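Local coordinates for protein proline dehydrogenase (PDB 3HAZ) that probably oxidises proline to glutamate in two steps, as a flavoenzyme with proline dehydrogenase and NAD-dependent 1-pyrroline-5-carboxylate dehydrogenase activities in one chain, at residues E110-A115 with D770-L774. Residues are numbered along the deposited sequence; the frame is centred on the assembly and turned at random.
Sequences ETKSTA and DATAL
Thr114 and Ala115, in the last turn of helix 106-115, pair with Thr772 and Ala771 of a type I turn from Asp770 to Ala773: the CA atoms of Ala115 and Ala771 are 5.3 Å apart, those of Thr114 and Thr772 5.5 Å. The turn follows strand 765-769, and Leu774, just after it, is the N-cap residue of helix 775-787. Its shape is fixed from within: Asp770 OD1 accepts the backbone N of Thr772 in an Asx turn, and Thr772 OG1 bonds the same oxygen at 2.7 Å on its syn side, both donors approaching from one face of the carboxylate.

OG1 of Thr772 lies between its backbone N and carbonyl carbon (chi1 71°), near Asp770, which leaves its methyl CG2 anti to the carbonyl carbon and against the helix, 4.0 Å from both Thr111 CA and Glu110 CG. The methyl of Ala771 points at the helix and meets Thr111 CG2 at 3.5 Å and Ala115 CB at 3.9 Å. Thr114 turns CG2 onto the turn backbone, 3.4 Å from Ala771 O, while its OG1 bonds back to Glu110 O at 2.7 Å, a carbonyl that also accepts Thr114 N. A serine in place of Thr114 would probably keep that bond but leave a gap over the Ala771-Thr772 peptide where CG2 now rests.

Arg923 borders the same site, its side chain in a salt bridge with Glu110 OE2, which Thr141 OG1 also binds, and its backbone N bonded to Thr772 OG1. Between the two segments the touching is thus by methyl groups, the CG methylene of Glu110 and backbone atoms, while their hydroxyls and carboxylates bond within each segment or to surrounding residues. This implies a buried van der Waals junction between the DNA-binding-family region of the proline dehydrogenase part and the aldehyde dehydrogenase part, away from the FAD and NAD sites.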
loop_
_atom_site.group_PDB
_atom_site.type_symbol
_atom_site.label_atom_id
_atom_site.label_comp_id
_atom_site.label_asym_id
_atom_site.label_seq_id
_atom_site.Cartn_x
_atom_site.Cartn_y
_atom_site.Cartn_z
ATOM N N GLU A 110 9.896 37.082 32.363
ATOM C CA GLU A 110 10.646 35.834 32.267
ATOM C C GLU A 110 12.143 36.082 32.463
ATOM O O GLU A 110 12.826 35.333 33.158
ATOM C CB GLU A 110 10.406 35.154 30.911
ATOM C CG GLU A 110 11.097 33.802 30.790
ATOM C CD GLU A 110 10.720 33.027 29.527
ATOM O OE1 GLU A 110 10.085 33.606 28.622
ATOM O OE2 GLU A 110 11.069 31.830 29.445
ATOM N N THR A 111 12.650 37.136 31.836
ATOM C CA THR A 111 14.072 37.473 31.936
ATOM C C THR A 111 14.469 37.895 33.348
ATOM O O THR A 111 15.442 37.377 33.912
ATOM C CB THR A 111 14.460 38.567 30.916
ATOM O OG1 THR A 111 14.155 38.090 29.597
ATOM C CG2 THR A 111 15.953 38.888 30.992
ATOM N N LYS A 112 13.704 38.817 33.928
ATOM C CA LYS A 112 13.996 39.304 35.279
ATOM C C LYS A 112 13.911 38.199 36.331
ATOM O O LYS A 112 14.801 38.070 37.176
ATOM C CB LYS A 112 13.079 40.480 35.670
ATOM C CG LYS A 112 13.449 41.807 35.003
ATOM C CD LYS A 112 14.869 42.230 35.360
ATOM C CE LYS A 112 15.206 43.591 34.764
ATOM N NZ LYS A 112 16.479 44.138 35.309
ATOM N N SER A 113 12.843 37.409 36.290
ATOM C CA SER A 113 12.668 36.353 37.289
ATOM C C SER A 113 13.793 35.322 37.226
ATOM O O SER A 113 14.211 34.794 38.255
ATOM C CB SER A 113 11.310 35.657 37.141
ATOM O OG SER A 113 11.156 35.098 35.843
ATOM N N THR A 114 14.286 35.037 36.019
ATOM C CA THR A 114 15.382 34.085 35.870
ATOM C C THR A 114 16.724 34.691 36.320
ATOM O O THR A 114 17.518 34.021 36.989
ATOM C CB THR A 114 15.495 33.531 34.423
ATOM O OG1 THR A 114 14.201 33.137 33.941
ATOM C CG2 THR A 114 16.424 32.332 34.394
ATOM N N ALA A 115 16.972 35.949 35.951
ATOM C CA ALA A 115 18.175 36.672 36.400
ATOM C C ALA A 115 18.227 36.759 37.920
ATOM O O ALA A 115 19.304 36.729 38.524
ATOM C CB ALA A 115 18.215 38.085 35.804
ATOM N N ASP A 770 21.247 35.377 26.789
ATOM C CA ASP A 770 20.382 36.255 27.584
ATOM C C ASP A 770 20.213 35.724 29.002
ATOM O O ASP A 770 20.767 34.678 29.340
ATOM C CB ASP A 770 19.026 36.511 26.895
ATOM C CG ASP A 770 18.129 35.281 26.844
ATOM O OD1 ASP A 770 18.251 34.372 27.694
ATOM O OD2 ASP A 770 17.262 35.240 25.947
ATOM N N ALA A 771 19.453 36.442 29.826
ATOM C CA ALA A 771 19.372 36.126 31.251
ATOM C C ALA A 771 18.508 34.912 31.588
ATOM O O ALA A 771 18.437 34.510 32.753
ATOM C CB ALA A 771 18.916 37.348 32.052
ATOM N N THR A 772 17.846 34.333 30.587
ATOM C CA THR A 772 17.140 33.076 30.799
ATOM C C THR A 772 18.046 31.869 30.574
ATOM O O THR A 772 17.637 30.732 30.804
ATOM C CB THR A 772 15.901 32.920 29.889
ATOM O OG1 THR A 772 16.323 32.716 28.531
ATOM C CG2 THR A 772 15.003 34.147 29.983
ATOM N N ALA A 773 19.268 32.106 30.116
ATOM C CA ALA A 773 20.189 30.998 29.888
ATOM C C ALA A 773 20.746 30.523 31.222
ATOM O O ALA A 773 20.977 31.328 32.121
ATOM C CB ALA A 773 21.318 31.423 28.964
ATOM N N LEU A 774 20.962 29.219 31.349
ATOM C CA LEU A 774 21.609 28.665 32.536
ATOM C C LEU A 774 23.100 28.997 32.530
ATOM O O LEU A 774 23.844 28.514 31.674
ATOM C CB LEU A 774 21.404 27.148 32.582
ATOM C CG LEU A 774 21.926 26.420 33.819
ATOM C CD1 LEU A 774 21.255 26.950 35.072
ATOM C CD2 LEU A 774 21.709 24.919 33.679
#